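Local structure of P43 (Trichuris muris, 6QIX) at residues 109-114 with 164-169; 78-83 with 100-105; 255-260 with 314-319; 198-203 with 245-250. The protein is the major secreted protein of a parasitic whipworm, tethering to matrix and inhibiting interleukin-13 function. One frame throughout, in Å; residues are numbered along the deposited sequence.

In the fold
Along the chain the order is contact 2, contact 1, contact 4 and contact 3, each closing before the next opens. Contacts 2 and 4 involve comparable elements: one lies in the hairpin of strands 79-85 and 95-101, the other on strand 246-252, which pairs with strand 262-268. Their centres are about 37 Å apart, on opposite sides of the chain's centre. Contact 3 uses the loop joining strands 246-252 and 262-268, and its centre is about 17 Å from that of contact 1; their nearest atoms are about 7 Å apart, without touching. The disulfides recur with similar spacing (C34-C102 matching C200-C269, C50-C83 matching C216-C250), consistent with two related halves.

Contact 1. Residues 109-114 with 164-169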
loop_
_atom_site.group_PDB
_atom_site.type_symbol
_atom_site.label_atom_id
_atom_site.label_comp_id
_atom_site.label_asym_id
_atom_site.label_seq_id
_atom_site.Cartn_x
_atom_site.Cartn_y
_atom_site.Cartn_z
ATOM N N CYS A 109 2.895 -12.966 -17.175
ATOM C CA CYS A 109 2.582 -13.593 -15.898
ATOM C C CYS A 109 1.110 -13.986 -15.867
ATOM O O CYS A 109 0.232 -13.166 -16.147
ATOM C CB CYS A 109 2.889 -12.642 -14.716
ATOM S SG CYS A 109 4.653 -12.284 -14.532
ATOM N N THR A 110 0.836 -15.203 -15.432
ATOM C CA THR A 110 -0.523 -15.645 -15.141
ATOM C C THR A 110 -0.641 -15.860 -13.629
ATOM O O THR A 110 0.061 -16.711 -13.069
ATOM C CB THR A 110 -0.859 -16.936 -15.881
ATOM O OG1 THR A 110 -0.747 -16.718 -17.303
ATOM C CG2 THR A 110 -2.282 -17.351 -15.514
ATOM N N LEU A 111 -1.536 -15.117 -12.992
ATOM C CA LEU A 111 -1.696 -15.091 -11.545
ATOM C C LEU A 111 -3.160 -15.242 -11.161
ATOM O O LEU A 111 -4.053 -14.886 -11.930
ATOM C CB LEU A 111 -1.157 -13.761 -10.966
ATOM C CG LEU A 111 0.333 -13.552 -11.108
ATOM C CD1 LEU A 111 0.749 -12.108 -10.880
ATOM C CD2 LEU A 111 1.011 -14.487 -10.133
ATOM N N PRO A 112 -3.439 -15.792 -9.970
ATOM C CA PRO A 112 -4.833 -15.882 -9.518
ATOM C C PRO A 112 -5.401 -14.529 -9.138
ATOM O O PRO A 112 -4.673 -13.611 -8.724
ATOM C CB PRO A 112 -4.756 -16.794 -8.285
ATOM C CG PRO A 112 -3.395 -16.495 -7.711
ATOM C CD PRO A 112 -2.486 -16.296 -8.958
ATOM N N LYS A 113 -6.719 -14.416 -9.242
ATOM C CA LYS A 113 -7.392 -13.261 -8.652
ATOM C C LYS A 113 -7.251 -13.294 -7.140
ATOM O O LYS A 113 -7.331 -14.358 -6.537
ATOM C CB LYS A 113 -8.865 -13.244 -9.031
ATOM C CG LYS A 113 -9.051 -13.090 -10.539
ATOM C CD LYS A 113 -10.417 -13.543 -11.010
ATOM C CE LYS A 113 -11.502 -12.690 -10.416
ATOM N NZ LYS A 113 -12.706 -12.736 -11.257
ATOM N N LEU A 114 -7.054 -12.106 -6.519
ATOM C CA LEU A 114 -6.956 -11.997 -5.052
ATOM C C LEU A 114 -8.336 -11.785 -4.440
ATOM O O LEU A 114 -9.158 -11.045 -5.002
ATOM C CB LEU A 114 -6.036 -10.827 -4.653
ATOM C CG LEU A 114 -4.659 -10.887 -5.310
ATOM C CD1 LEU A 114 -3.836 -9.618 -5.064
ATOM C CD2 LEU A 114 -3.949 -12.133 -4.838
ATOM N N CYS A 164 -5.555 -13.471 -13.766
ATOM C CA CYS A 164 -4.897 -12.194 -14.006
ATOM C C CYS A 164 -3.697 -12.391 -14.914
ATOM O O CYS A 164 -2.900 -13.313 -14.709
ATOM C CB CYS A 164 -4.451 -11.542 -12.695
ATOM S SG CYS A 164 -5.824 -11.366 -11.514
ATOM N N LYS A 165 -3.570 -11.515 -15.915
ATOM C CA LYS A 165 -2.434 -11.503 -16.838
ATOM C C LYS A 165 -1.663 -10.217 -16.611
ATOM O O LYS A 165 -2.245 -9.129 -16.725
ATOM C CB LYS A 165 -2.886 -11.584 -18.305
ATOM C CG LYS A 165 -3.793 -12.821 -18.587
ATOM C CD LYS A 165 -2.984 -14.108 -18.418
ATOM C CE LYS A 165 -3.881 -15.288 -18.718
ATOM N NZ LYS A 165 -3.123 -16.546 -18.952
ATOM N N CYS A 166 -0.381 -10.337 -16.250
ATOM C CA CYS A 166 0.372 -9.180 -15.739
ATOM C C CYS A 166 1.738 -9.048 -16.386
ATOM O O CYS A 166 2.407 -10.050 -16.644
ATOM C CB CYS A 166 0.591 -9.264 -14.253
ATOM S SG CYS A 166 -0.927 -9.418 -13.235
ATOM N N CYS A 167 2.159 -7.795 -16.605
ATOM C CA CYS A 167 3.465 -7.420 -17.116
ATOM C C CYS A 167 3.916 -6.238 -16.256
ATOM O O CYS A 167 3.076 -5.563 -15.666
ATOM C CB CYS A 167 3.407 -6.996 -18.604
ATOM S SG CYS A 167 2.666 -8.131 -19.717
ATOM N N CYS A 168 5.218 -5.938 -16.231
ATOM C CA CYS A 168 5.723 -4.866 -15.374
ATOM C C CYS A 168 6.415 -3.735 -16.128
ATOM O O CYS A 168 6.927 -3.912 -17.241
ATOM C CB CYS A 168 6.726 -5.409 -14.334
ATOM S SG CYS A 168 5.989 -6.376 -13.018
ATOM N N GLY A 169 6.410 -2.567 -15.478
ATOM C CA GLY A 169 7.230 -1.433 -15.912
ATOM C C GLY A 169 6.790 -0.873 -17.255
ATOM O O GLY A 169 5.635 -0.484 -17.409
#
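The side chain of K165 lies alongside that of T110, both pointing the same way off one face of the sheet, and its NZ donates to T110 OG1 over 2.9 Å. A bend at CB-CG (chi2 -66°) swings the lysine chain across to the neighbouring strand, where its methylene CE also runs 4.1 Å from T110 CG2. The pair sits at a non-hydrogen-bonded position; on either side of it the backbones are joined in antiparallel fashion. C109 and C166 exchange two N-H···O bonds, and so do L111 and C164, with C164 N to L111 O at 2.8 Å.

The other face is richer in sulfur. L111 CD1 reaches C166 SG at 3.9 Å, while C109 CB and C166 CB stand 4.1 Å apart. C164 SG lies 3.8 Å from K113 CG, where the chain leaves the strand; the lysine's NZ goes on to a salt bridge with E159. Disulfides C74-C109, C119-C164 and C157-C166 fix this face covalently. Strand 163-168 is the middle one of three, with strand 109-112 along one edge and strand 155-160, which supplies C157 and E159, along the other.

Contact 2. Residues 78-83 with 100-105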
loop_
_atom_site.group_PDB
_atom_site.type_symbol
_atom_site.label_atom_id
_atom_site.label_comp_id
_atom_site.label_asym_id
_atom_site.label_seq_id
_atom_site.Cartn_x
_atom_site.Cartn_y
_atom_site.Cartn_z
ATOM N N SER A 78 10.914 -9.669 -13.055
ATOM C CA SER A 78 12.123 -10.061 -12.354
ATOM C C SER A 78 13.223 -9.022 -12.580
ATOM O O SER A 78 13.302 -8.369 -13.629
ATOM C CB SER A 78 12.562 -11.451 -12.842
ATOM O OG SER A 78 13.747 -11.877 -12.210
ATOM N N PHE A 79 14.094 -8.886 -11.581
ATOM C CA PHE A 79 15.075 -7.809 -11.614
ATOM C C PHE A 79 16.263 -8.149 -10.738
ATOM O O PHE A 79 16.147 -8.937 -9.805
ATOM C CB PHE A 79 14.466 -6.489 -11.128
ATOM C CG PHE A 79 14.033 -6.517 -9.718
ATOM C CD1 PHE A 79 14.865 -6.009 -8.721
ATOM C CD2 PHE A 79 12.794 -7.048 -9.358
ATOM C CE1 PHE A 79 14.457 -5.999 -7.408
ATOM C CE2 PHE A 79 12.383 -7.051 -8.019
ATOM C CZ PHE A 79 13.220 -6.539 -7.056
ATOM N N LYS A 80 17.410 -7.577 -11.088
ATOM C CA LYS A 80 18.601 -7.575 -10.253
ATOM C C LYS A 80 18.625 -6.306 -9.423
ATOM O O LYS A 80 18.073 -5.285 -9.826
ATOM C CB LYS A 80 19.867 -7.617 -11.089
ATOM C CG LYS A 80 19.898 -8.698 -12.089
ATOM C CD LYS A 80 21.275 -8.687 -12.776
ATOM C CE LYS A 80 21.403 -9.775 -13.804
ATOM N NZ LYS A 80 22.742 -9.726 -14.414
ATOM N N PHE A 81 19.318 -6.374 -8.278
ATOM C CA PHE A 81 19.428 -5.283 -7.313
ATOM C C PHE A 81 20.869 -5.168 -6.827
ATOM O O PHE A 81 21.597 -6.156 -6.726
ATOM C CB PHE A 81 18.445 -5.542 -6.147
ATOM C CG PHE A 81 18.511 -4.560 -5.004
ATOM C CD1 PHE A 81 17.820 -3.350 -5.064
ATOM C CD2 PHE A 81 19.176 -4.891 -3.833
ATOM C CE1 PHE A 81 17.831 -2.474 -3.990
ATOM C CE2 PHE A 81 19.193 -4.004 -2.755
ATOM C CZ PHE A 81 18.525 -2.805 -2.841
ATOM N N ARG A 82 21.267 -3.945 -6.497
ATOM C CA ARG A 82 22.521 -3.732 -5.789
ATOM C C ARG A 82 22.336 -2.569 -4.837
ATOM O O ARG A 82 21.444 -1.740 -5.012
ATOM C CB ARG A 82 23.700 -3.485 -6.742
ATOM C CG ARG A 82 23.684 -2.181 -7.497
ATOM C CD ARG A 82 25.005 -2.040 -8.289
ATOM N NE ARG A 82 25.034 -0.825 -9.093
ATOM C CZ ARG A 82 26.107 -0.378 -9.736
ATOM N NH1 ARG A 82 27.257 -1.058 -9.674
ATOM N NH2 ARG A 82 26.026 0.744 -10.449
ATOM N N CYS A 83 23.203 -2.517 -3.827
ATOM C CA CYS A 83 22.998 -1.667 -2.667
ATOM C C CYS A 83 24.307 -1.002 -2.266
ATOM O O CYS A 83 25.401 -1.526 -2.512
ATOM C CB CYS A 83 22.433 -2.494 -1.491
ATOM S SG CYS A 83 21.874 -1.581 -0.026
ATOM N N GLU A 100 17.860 -3.249 -12.020
ATOM C CA GLU A 100 17.968 -3.516 -13.449
ATOM C C GLU A 100 17.018 -4.654 -13.781
ATOM O O GLU A 100 17.185 -5.775 -13.281
ATOM C CB GLU A 100 19.397 -3.892 -13.863
ATOM C CG GLU A 100 19.583 -4.117 -15.353
ATOM C CD GLU A 100 20.988 -4.632 -15.694
ATOM O OE1 GLU A 100 21.924 -4.409 -14.887
ATOM O OE2 GLU A 100 21.154 -5.252 -16.765
ATOM N N VAL A 101 16.051 -4.379 -14.645
ATOM C CA VAL A 101 15.067 -5.388 -15.003
ATOM C C VAL A 101 15.732 -6.493 -15.812
ATOM O O VAL A 101 16.600 -6.248 -16.657
ATOM C CB VAL A 101 13.922 -4.749 -15.805
ATOM C CG1 VAL A 101 13.056 -5.799 -16.396
ATOM C CG2 VAL A 101 13.087 -3.809 -14.938
ATOM N N CYS A 102 15.293 -7.714 -15.577
ATOM C CA CYS A 102 15.731 -8.884 -16.332
ATOM C C CYS A 102 14.698 -9.137 -17.432
ATOM O O CYS A 102 13.735 -9.862 -17.240
ATOM C CB CYS A 102 15.892 -10.083 -15.401
ATOM S SG CYS A 102 17.229 -9.872 -14.199
ATOM N N HIS A 103 14.908 -8.524 -18.600
ATOM C CA HIS A 103 13.967 -8.659 -19.706
ATOM C C HIS A 103 14.030 -10.019 -20.407
ATOM O O HIS A 103 13.164 -10.322 -21.238
ATOM C CB HIS A 103 14.235 -7.550 -20.730
ATOM C CG HIS A 103 13.975 -6.166 -20.219
ATOM N ND1 HIS A 103 12.708 -5.670 -20.024
ATOM C CD2 HIS A 103 14.827 -5.169 -19.879
ATOM C CE1 HIS A 103 12.785 -4.417 -19.608
ATOM N NE2 HIS A 103 14.061 -4.094 -19.498
ATOM N N ASP A 104 15.014 -10.856 -20.094
ATOM C CA ASP A 104 14.991 -12.215 -20.621
ATOM C C ASP A 104 13.732 -12.956 -20.179
ATOM O O ASP A 104 13.212 -13.796 -20.913
ATOM C CB ASP A 104 16.241 -12.988 -20.185
ATOM C CG ASP A 104 17.503 -12.550 -20.916
ATOM O OD1 ASP A 104 17.425 -11.872 -21.983
ATOM O OD2 ASP A 104 18.588 -12.907 -20.430
ATOM N N HIS A 105 13.221 -12.671 -18.993
ATOM C CA HIS A 105 12.024 -13.370 -18.520
ATOM C C HIS A 105 10.819 -12.522 -18.867
ATOM O O HIS A 105 10.311 -11.742 -18.054
ATOM C CB HIS A 105 12.115 -13.671 -17.044
ATOM C CG HIS A 105 13.092 -14.751 -16.743
ATOM N ND1 HIS A 105 14.215 -14.537 -15.983
ATOM C CD2 HIS A 105 13.133 -16.046 -17.129
ATOM C CE1 HIS A 105 14.896 -15.664 -15.881
ATOM N NE2 HIS A 105 14.263 -16.595 -16.573
HETATM O O HOH W 1 11.503 -10.442 -15.879
HETATM O O HOH W 2 23.444 -7.665 -15.998
#
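The contact forms the open end of a β-hairpin, where strands 79-85 and 95-101 part from each other, remote from their connecting turn. K80 and E100 are an antiparallel hydrogen-bonded pair: K80 N gives to E100 O at 2.8 Å, and E100 N returns a bond to K80 O at 3.0 Å. F79 and V101 follow as a non-hydrogen-bonded pair, their CA atoms only 4.2 Å apart. The pairing is carried one step further by C102 N, which meets S78 O at 2.9 Å in a nearly straight bond (N-H···O 170°).

The two faces of the hairpin differ. On one, F79 has CG set between the backbone N and the carbonyl carbon (chi1 64°), which turns its ring away from V101, onto V99 of the same strand and M42 of helix 39-49, leaving CB near V101 CA. On the other, K80 runs out fully extended, and C102 SG, which is disulfide-bonded to C34, packs 3.6 Å from K80 CG. Past the strands a water takes over from direct pairing: it accepts from S78 N and donates to C102 O, at 2.7 Å, and to H105 O.

K80 and E100 bear opposite charges on the same face, but their ends do not touch. A second water accepts from K80 NZ and donates only weakly to E100 OE2, so the attraction is probably water-mediated and modest. The backbone bonds hold the two strand ends together, while the disulfide ties C102 to the segment of C34, where L35 O accepts from S78 OG.

Contact 3. Residues 255-260 with 314-319; sequences KKDGCF and PHWKRD
W316 lays one face of its indole on the backbone of G258. The glycine CA stands over the five-membered ring, 3.4 Å from its centroid and 6° off the normal, a CH-π contact with CA almost directly above the ring. G258 N lies over the same face nearer the rim, 3.3 Å from W316 CE2, and C259 N follows towards the benzene half. From the opposite face the indole is backed by P314 and K317 of its own segment, with P314 CG 3.2 Å above the ring plane.

The glycine belongs to a type II β-turn from K256 to C259, closed by C259 N to K256 O, in the loop that joins the hairpin strands 246-252 and 262-268. G258 fills its third position with a positive phi of 86°, and with no side chain there its N and CA lie directly against the indole face. P314 is the N-cap of helix 315-325, and a disulfide links C259 to C188.

F260 extends the contact beside the benzene half. Its CB is 4.2 Å from W316 CE3, and CG anti to the backbone N (chi1 -167°) carries the ring over to the helix, where CE1 comes 3.7 Å from K317 O and the ring meets Y321 edge-to-face. In the plane of the indole, a water accepts from W316 NE1 at 2.7 Å and donates to D257 OD1.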
loop_
_atom_site.group_PDB
_atom_site.type_symbol
_atom_site.label_atom_id
_atom_site.label_comp_id
_atom_site.label_asym_id
_atom_site.label_seq_id
_atom_site.Cartn_x
_atom_site.Cartn_y
_atom_site.Cartn_z
ATOM N N LYS A 255 -4.648 15.627 -16.271
ATOM C CA LYS A 255 -5.117 14.367 -16.822
ATOM C C LYS A 255 -4.455 14.128 -18.166
ATOM O O LYS A 255 -4.069 15.066 -18.879
ATOM C CB LYS A 255 -6.640 14.361 -16.969
ATOM C CG LYS A 255 -7.373 14.138 -15.622
ATOM C CD LYS A 255 -8.891 14.029 -15.783
ATOM C CE LYS A 255 -9.609 15.084 -14.938
ATOM N NZ LYS A 255 -9.139 16.486 -15.229
ATOM N N LYS A 256 -4.321 12.850 -18.500
ATOM C CA LYS A 256 -3.755 12.411 -19.759
ATOM C C LYS A 256 -4.002 10.913 -19.840
ATOM O O LYS A 256 -3.831 10.213 -18.842
ATOM C CB LYS A 256 -2.257 12.717 -19.876
ATOM C CG LYS A 256 -1.756 12.583 -21.339
ATOM C CD LYS A 256 -0.273 12.872 -21.444
ATOM C CE LYS A 256 0.242 12.567 -22.850
ATOM N NZ LYS A 256 1.625 13.081 -23.019
ATOM N N ASP A 257 -4.400 10.419 -21.012
ATOM C CA ASP A 257 -4.684 8.996 -21.084
ATOM C C ASP A 257 -3.455 8.197 -20.660
ATOM O O ASP A 257 -2.321 8.518 -21.038
ATOM C CB ASP A 257 -5.112 8.594 -22.491
ATOM C CG ASP A 257 -5.558 7.134 -22.567
ATOM O OD1 ASP A 257 -6.399 6.730 -21.728
ATOM O OD2 ASP A 257 -5.059 6.395 -23.451
ATOM N N GLY A 258 -3.689 7.151 -19.859
ATOM C CA GLY A 258 -2.633 6.302 -19.367
ATOM C C GLY A 258 -1.992 6.809 -18.100
ATOM O O GLY A 258 -1.098 6.142 -17.560
ATOM N N CYS A 259 -2.451 7.947 -17.583
ATOM C CA CYS A 259 -1.782 8.616 -16.471
ATOM C C CYS A 259 -2.810 8.991 -15.419
ATOM O O CYS A 259 -3.628 9.891 -15.651
ATOM C CB CYS A 259 -1.064 9.892 -16.941
ATOM S SG CYS A 259 0.128 9.692 -18.302
ATOM N N PHE A 260 -2.712 8.393 -14.235
ATOM C CA PHE A 260 -3.670 8.775 -13.215
ATOM C C PHE A 260 -3.203 10.084 -12.588
ATOM O O PHE A 260 -2.023 10.221 -12.294
ATOM C CB PHE A 260 -3.759 7.685 -12.124
ATOM C CG PHE A 260 -4.924 7.838 -11.220
ATOM C CD1 PHE A 260 -6.180 7.431 -11.628
ATOM C CD2 PHE A 260 -4.757 8.377 -9.946
ATOM C CE1 PHE A 260 -7.256 7.545 -10.789
ATOM C CE2 PHE A 260 -5.839 8.547 -9.112
ATOM C CZ PHE A 260 -7.087 8.107 -9.527
ATOM N N PRO A 314 -9.617 1.087 -17.310
ATOM C CA PRO A 314 -8.314 0.511 -17.649
ATOM C C PRO A 314 -7.465 0.340 -16.408
ATOM O O PRO A 314 -7.695 0.987 -15.368
ATOM C CB PRO A 314 -7.685 1.528 -18.606
ATOM C CG PRO A 314 -8.397 2.770 -18.393
ATOM C CD PRO A 314 -9.777 2.450 -17.823
ATOM N N HIS A 315 -6.443 -0.526 -16.539
ATOM C CA HIS A 315 -5.673 -0.900 -15.345
ATOM C C HIS A 315 -5.057 0.332 -14.664
ATOM O O HIS A 315 -4.996 0.383 -13.426
ATOM C CB HIS A 315 -4.592 -1.973 -15.634
ATOM C CG HIS A 315 -3.626 -1.625 -16.720
ATOM N ND1 HIS A 315 -2.597 -0.728 -16.545
ATOM C CD2 HIS A 315 -3.514 -2.084 -17.992
ATOM C CE1 HIS A 315 -1.930 -0.602 -17.681
ATOM N NE2 HIS A 315 -2.451 -1.435 -18.567
ATOM N N TRP A 316 -4.628 1.337 -15.434
ATOM C CA TRP A 316 -3.938 2.488 -14.820
ATOM C C TRP A 316 -4.896 3.328 -13.981
ATOM O O TRP A 316 -4.507 3.934 -12.957
ATOM C CB TRP A 316 -3.256 3.353 -15.892
ATOM C CG TRP A 316 -4.193 3.950 -16.940
ATOM C CD1 TRP A 316 -4.477 3.441 -18.206
ATOM C CD2 TRP A 316 -4.958 5.149 -16.809
ATOM N NE1 TRP A 316 -5.393 4.244 -18.836
ATOM C CE2 TRP A 316 -5.696 5.304 -18.009
ATOM C CE3 TRP A 316 -5.090 6.114 -15.784
ATOM C CZ2 TRP A 316 -6.564 6.390 -18.217
ATOM C CZ3 TRP A 316 -5.939 7.178 -15.972
ATOM C CH2 TRP A 316 -6.676 7.317 -17.215
ATOM N N LYS A 317 -6.158 3.351 -14.384
ATOM C CA LYS A 317 -7.158 4.100 -13.652
ATOM C C LYS A 317 -7.638 3.314 -12.435
ATOM O O LYS A 317 -7.747 3.875 -11.333
ATOM C CB LYS A 317 -8.307 4.467 -14.580
ATOM C CG LYS A 317 -9.363 5.339 -13.906
ATOM C CD LYS A 317 -10.532 5.654 -14.809
ATOM C CE LYS A 317 -10.104 6.366 -16.063
ATOM N NZ LYS A 317 -11.153 7.325 -16.512
ATOM N N ARG A 318 -7.927 2.010 -12.620
ATOM C CA ARG A 318 -8.240 1.149 -11.475
ATOM C C ARG A 318 -7.149 1.230 -10.406
ATOM O O ARG A 318 -7.434 1.365 -9.207
ATOM C CB ARG A 318 -8.407 -0.285 -11.972
ATOM C CG ARG A 318 -8.882 -1.309 -10.937
ATOM C CD ARG A 318 -7.706 -1.997 -10.146
ATOM N NE ARG A 318 -6.660 -2.463 -11.050
ATOM C CZ ARG A 318 -6.739 -3.541 -11.818
ATOM N NH1 ARG A 318 -7.818 -4.299 -11.796
ATOM N NH2 ARG A 318 -5.758 -3.830 -12.662
ATOM N N ASP A 319 -5.885 1.113 -10.822
ATOM C CA ASP A 319 -4.774 1.128 -9.873
ATOM C C ASP A 319 -4.696 2.465 -9.142
ATOM O O ASP A 319 -4.455 2.524 -7.915
ATOM C CB ASP A 319 -3.464 0.848 -10.618
ATOM C CG ASP A 319 -3.345 -0.610 -11.096
ATOM O OD1 ASP A 319 -4.131 -1.441 -10.558
ATOM O OD2 ASP A 319 -2.459 -0.914 -11.961
HETATM O O HOH W 3 -6.381 3.913 -21.364
#

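Contact 4. Residues 198-203 with 245-250; sequences SECLWF and SFRVKC
S198 and V248 are joined at close range: S198 N donates to V248 O at 2.9 Å, and V248 N donates to S198 OG at 3.0 Å. Set between its own N and carbonyl carbon (chi1 70°), that hydroxyl turns back to give its proton to E199 O as well. Next to this, the L201 and V248 side chains cross at about a right angle, with L201 CD1 4.0 Å from V248 CG1, and L201 N reaches F246 O from above the carbonyl plane. S245 OG gives a further bond to L201 O, while W202 leans its CE3 on S245 CB. R247 is gripped as firmly: NH1 takes a lone pair of S198 O in plane at 3.0 Å, NH2 forms a salt bridge with D273, and C200 SG lies 3.6 Å above the centre of the guanidinium face.

The loose side is that of E199, exposed and pointing away, whose OE2 remains 6.0 Å from R247 NH1.

The W-S-E-C sequence from W197 to C200, the cation-π contact of W197 with K249, on the same strand as R247, and the C269-bridged cysteine layered on the arginine are consistent with a thrombospondin type 1 repeat-like core.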
loop_
_atom_site.group_PDB
_atom_site.type_symbol
_atom_site.label_atom_id
_atom_site.label_comp_id
_atom_site.label_asym_id
_atom_site.label_seq_id
_atom_site.Cartn_x
_atom_site.Cartn_y
_atom_site.Cartn_z
ATOM N N SER A 198 -2.502 17.344 5.596
ATOM C CA SER A 198 -3.781 17.807 6.099
ATOM C C SER A 198 -3.840 17.701 7.625
ATOM O O SER A 198 -2.956 17.181 8.270
ATOM C CB SER A 198 -4.943 16.993 5.541
ATOM O OG SER A 198 -4.951 15.656 6.092
ATOM N N GLU A 199 -4.912 18.229 8.183
ATOM C CA GLU A 199 -5.265 17.916 9.554
ATOM C C GLU A 199 -5.658 16.447 9.660
ATOM O O GLU A 199 -5.846 15.738 8.656
ATOM C CB GLU A 199 -6.405 18.816 10.027
ATOM C CG GLU A 199 -5.971 20.264 10.147
ATOM C CD GLU A 199 -6.488 21.018 11.359
ATOM O OE1 GLU A 199 -6.271 22.234 11.395
ATOM O OE2 GLU A 199 -7.077 20.425 12.285
ATOM N N CYS A 200 -5.772 15.979 10.903
ATOM C CA CYS A 200 -6.135 14.591 11.122
ATOM C C CYS A 200 -7.568 14.388 10.675
ATOM O O CYS A 200 -8.465 15.094 11.134
ATOM C CB CYS A 200 -5.974 14.213 12.593
ATOM S SG CYS A 200 -4.197 14.296 13.165
ATOM N N LEU A 201 -7.779 13.439 9.769
ATOM C CA LEU A 201 -9.092 13.147 9.222
ATOM C C LEU A 201 -9.778 12.047 10.016
ATOM O O LEU A 201 -9.126 11.190 10.611
ATOM C CB LEU A 201 -8.995 12.716 7.767
ATOM C CG LEU A 201 -8.204 13.689 6.852
ATOM C CD1 LEU A 201 -8.197 13.183 5.436
ATOM C CD2 LEU A 201 -8.808 15.077 6.928
ATOM N N TRP A 202 -11.102 12.087 10.028
ATOM C CA TRP A 202 -11.837 11.114 10.838
ATOM C C TRP A 202 -13.177 10.784 10.187
ATOM O O TRP A 202 -13.717 11.548 9.380
ATOM C CB TRP A 202 -12.059 11.682 12.230
ATOM C CG TRP A 202 -12.507 10.726 13.300
ATOM C CD1 TRP A 202 -13.564 10.896 14.132
ATOM C CD2 TRP A 202 -11.923 9.472 13.630
ATOM N NE1 TRP A 202 -13.654 9.833 15.008
ATOM C CE2 TRP A 202 -12.685 8.921 14.689
ATOM C CE3 TRP A 202 -10.838 8.750 13.125
ATOM C CZ2 TRP A 202 -12.397 7.669 15.256
ATOM C CZ3 TRP A 202 -10.539 7.504 13.690
ATOM C CH2 TRP A 202 -11.323 6.990 14.775
ATOM N N PHE A 203 -13.725 9.650 10.596
ATOM C CA PHE A 203 -15.042 9.222 10.186
ATOM C C PHE A 203 -16.108 10.228 10.610
ATOM O O PHE A 203 -15.917 10.994 11.560
ATOM C CB PHE A 203 -15.350 7.857 10.811
ATOM C CG PHE A 203 -14.368 6.789 10.415
ATOM C CD1 PHE A 203 -14.461 6.165 9.179
ATOM C CD2 PHE A 203 -13.341 6.442 11.250
ATOM C CE1 PHE A 203 -13.542 5.171 8.803
ATOM C CE2 PHE A 203 -12.429 5.438 10.877
ATOM C CZ PHE A 203 -12.509 4.853 9.640
ATOM N N SER A 245 -7.050 7.697 12.976
ATOM C CA SER A 245 -7.045 9.027 12.340
ATOM C C SER A 245 -5.727 9.247 11.607
ATOM O O SER A 245 -4.686 8.741 11.998
ATOM C CB SER A 245 -7.276 10.108 13.400
ATOM O OG SER A 245 -7.450 11.370 12.798
ATOM N N PHE A 246 -5.778 9.998 10.503
ATOM C CA PHE A 246 -4.616 10.113 9.625
ATOM C C PHE A 246 -4.687 11.406 8.844
ATOM O O PHE A 246 -5.768 11.955 8.610
ATOM C CB PHE A 246 -4.508 8.934 8.625
ATOM C CG PHE A 246 -5.664 8.846 7.677
ATOM C CD1 PHE A 246 -5.527 9.279 6.388
ATOM C CD2 PHE A 246 -6.882 8.350 8.080
ATOM C CE1 PHE A 246 -6.576 9.213 5.501
ATOM C CE2 PHE A 246 -7.930 8.293 7.188
ATOM C CZ PHE A 246 -7.767 8.762 5.884
ATOM N N ARG A 247 -3.510 11.854 8.445
ATOM C CA ARG A 247 -3.318 12.988 7.547
ATOM C C ARG A 247 -3.014 12.497 6.143
ATOM O O ARG A 247 -2.455 11.417 5.952
ATOM C CB ARG A 247 -2.171 13.871 8.028
ATOM C CG ARG A 247 -2.253 14.255 9.506
ATOM C CD ARG A 247 -0.930 14.932 9.934
ATOM N NE ARG A 247 -0.897 15.315 11.350
ATOM C CZ ARG A 247 -1.439 16.418 11.880
ATOM N NH1 ARG A 247 -2.059 17.265 11.125
ATOM N NH2 ARG A 247 -1.360 16.657 13.199
ATOM N N VAL A 248 -3.340 13.338 5.168
ATOM C CA VAL A 248 -3.027 13.057 3.769
ATOM C C VAL A 248 -2.174 14.177 3.178
ATOM O O VAL A 248 -2.270 15.355 3.547
ATOM C CB VAL A 248 -4.288 12.844 2.910
ATOM C CG1 VAL A 248 -5.170 11.625 3.402
ATOM C CG2 VAL A 248 -5.128 14.086 2.914
ATOM N N LYS A 249 -1.374 13.771 2.201
ATOM C CA LYS A 249 -0.555 14.678 1.384
ATOM C C LYS A 249 -0.748 14.310 -0.075
ATOM O O LYS A 249 -0.722 13.129 -0.413
ATOM C CB LYS A 249 0.914 14.539 1.760
ATOM C CG LYS A 249 1.846 15.446 1.013
ATOM C CD LYS A 249 3.264 15.361 1.554
ATOM C CE LYS A 249 3.389 16.070 2.893
ATOM N NZ LYS A 249 4.770 16.533 3.183
ATOM N N CYS A 250 -0.964 15.316 -0.910
ATOM C CA CYS A 250 -1.404 15.139 -2.298
ATOM C C CYS A 250 -0.288 15.565 -3.225
ATOM O O CYS A 250 0.346 16.589 -2.974
ATOM C CB CYS A 250 -2.611 16.056 -2.686
ATOM S SG CYS A 250 -3.788 16.401 -1.458
#